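Local coordinates for protein putative cytochrome P450 154A1 (PDB 1ODO) that belongs to the cytochrome P450 family and holds a haem, with 4-phenyl-1H-imidazole bound in the pocket beside it, at residues A[362-365]-A[366-370]. Residues are numbered along the deposited sequence; the frame is centred on the assembly and turned at random.
Sequences MEVT and LALES
Met362 and Leu366 lie side by side one turn apart on a single helix, the methionine CG resting 3.8 Å from CD1 of the leucine. With CG of Met362 anti to its own backbone N (chi1 -173°), the chain runs out alongside the leucine branch before bending at its last torsion. On another face Val364 and Leu368 repeat the pairing more loosely, CG1 of the valine 4.2 Å from CD1 of the leucine.

Four successive i to i+4 backbone bonds set this spacing. Leu366 N donates to Met362 O at 2.9 Å, and Ala367 N, Leu368 N and Glu369 N reach the carbonyls of Glu363, Val364 and Thr365 in turn. Each leucine also leans over the carbonyl its own N-H bonds to: CG of Leu368 is 3.2 Å from Val364 O.

Thr365 turns its hydroxyl back against the helix. Its chi1 of 61° brings OG1 to 3.0 Å from Met362 O and into a hydrogen bond with Arg361 O on the preceding turn. Thr365 O, already bonded to Glu369 N, takes a second, weak bond from a water at 3.1 Å; the same water is weakly bonded to Glu369 OE1, making a bridge on the more exposed side.

Neighbouring helices pack against these same faces. Val118 and Glu119 of helix 108-131 meet Met362 and Leu366, whereas Val250, Ile251 and Val255 of helix 247-260 receive Val364 and Leu368. Glu363, whose side chain comes, at its nearest atoms, to about 4 Å from the haem, also touches Thr247. Regular alpha-helical i to i+4 packing thus runs through helix 357-374, which corresponds to the L helix that follows the haem-binding loop in the cytochrome P450 fold.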
loop_
_atom_site.group_PDB
_atom_site.type_symbol
_atom_site.label_atom_id
_atom_site.label_comp_id
_atom_site.label_asym_id
_atom_site.label_seq_id
_atom_site.Cartn_x
_atom_site.Cartn_y
_atom_site.Cartn_z
ATOM N N MET A 362 9.227 4.029 9.083
ATOM C CA MET A 362 10.504 4.720 9.223
ATOM C C MET A 362 10.753 5.666 8.051
ATOM O O MET A 362 11.167 6.808 8.248
ATOM C CB MET A 362 11.658 3.720 9.334
ATOM C CG MET A 362 12.989 4.389 9.657
ATOM S SD MET A 362 14.305 3.212 10.019
ATOM C CE MET A 362 14.618 2.607 8.383
ATOM N N GLU A 363 10.495 5.194 6.835
ATOM C CA GLU A 363 10.693 6.011 5.642
ATOM C C GLU A 363 9.930 7.325 5.716
ATOM O O GLU A 363 10.487 8.392 5.471
ATOM C CB GLU A 363 10.241 5.255 4.386
ATOM C CG GLU A 363 11.203 4.173 3.914
ATOM C CD GLU A 363 10.759 3.531 2.610
ATOM O OE1 GLU A 363 10.310 4.269 1.707
ATOM O OE2 GLU A 363 10.873 2.296 2.478
ATOM N N VAL A 364 8.648 7.245 6.055
ATOM C CA VAL A 364 7.822 8.441 6.146
ATOM C C VAL A 364 8.208 9.375 7.286
ATOM O O VAL A 364 8.280 10.589 7.095
ATOM C CB VAL A 364 6.331 8.080 6.279
ATOM C CG1 VAL A 364 5.486 9.343 6.240
ATOM C CG2 VAL A 364 5.922 7.134 5.155
ATOM N N THR A 365 8.455 8.827 8.470
ATOM C CA THR A 365 8.825 9.676 9.595
ATOM C C THR A 365 10.131 10.416 9.296
ATOM O O THR A 365 10.240 11.617 9.545
ATOM C CB THR A 365 8.956 8.865 10.912
ATOM O OG1 THR A 365 9.981 7.877 10.778
ATOM C CG2 THR A 365 7.634 8.174 11.241
ATOM N N LEU A 366 11.109 9.707 8.739
ATOM C CA LEU A 366 12.393 10.320 8.407
ATOM C C LEU A 366 12.230 11.388 7.326
ATOM O O LEU A 366 12.807 12.477 7.419
ATOM C CB LEU A 366 13.385 9.257 7.925
ATOM C CG LEU A 366 14.023 8.380 9.005
ATOM C CD1 LEU A 366 14.929 7.353 8.354
ATOM C CD2 LEU A 366 14.822 9.254 9.970
ATOM N N ALA A 367 11.442 11.076 6.302
ATOM C CA ALA A 367 11.214 12.019 5.216
ATOM C C ALA A 367 10.586 13.306 5.747
ATOM O O ALA A 367 11.029 14.403 5.411
ATOM C CB ALA A 367 10.318 11.390 4.154
ATOM N N LEU A 368 9.565 13.175 6.589
ATOM C CA LEU A 368 8.903 14.352 7.146
ATOM C C LEU A 368 9.855 15.227 7.949
ATOM O O LEU A 368 9.909 16.438 7.749
ATOM C CB LEU A 368 7.730 13.944 8.038
ATOM C CG LEU A 368 6.532 13.295 7.345
ATOM C CD1 LEU A 368 5.480 12.948 8.391
ATOM C CD2 LEU A 368 5.957 14.242 6.300
ATOM N N GLU A 369 10.597 14.601 8.855
ATOM C CA GLU A 369 11.551 15.308 9.701
ATOM C C GLU A 369 12.566 16.093 8.883
ATOM O O GLU A 369 12.805 17.274 9.140
ATOM C CB GLU A 369 12.276 14.313 10.611
ATOM C CG GLU A 369 13.359 14.936 11.475
ATOM C CD GLU A 369 13.963 13.950 12.454
ATOM O OE1 GLU A 369 14.406 12.867 12.021
ATOM O OE2 GLU A 369 13.998 14.265 13.661
ATOM N N SER A 370 13.152 15.434 7.891
ATOM C CA SER A 370 14.146 16.062 7.031
ATOM C C SER A 370 13.559 17.183 6.175
ATOM O O SER A 370 14.124 18.273 6.098
ATOM C CB SER A 370 14.790 14.999 6.133
ATOM O OG SER A 370 15.785 15.559 5.292
HETATM O O HOH W 1 11.934 11.468 12.134
#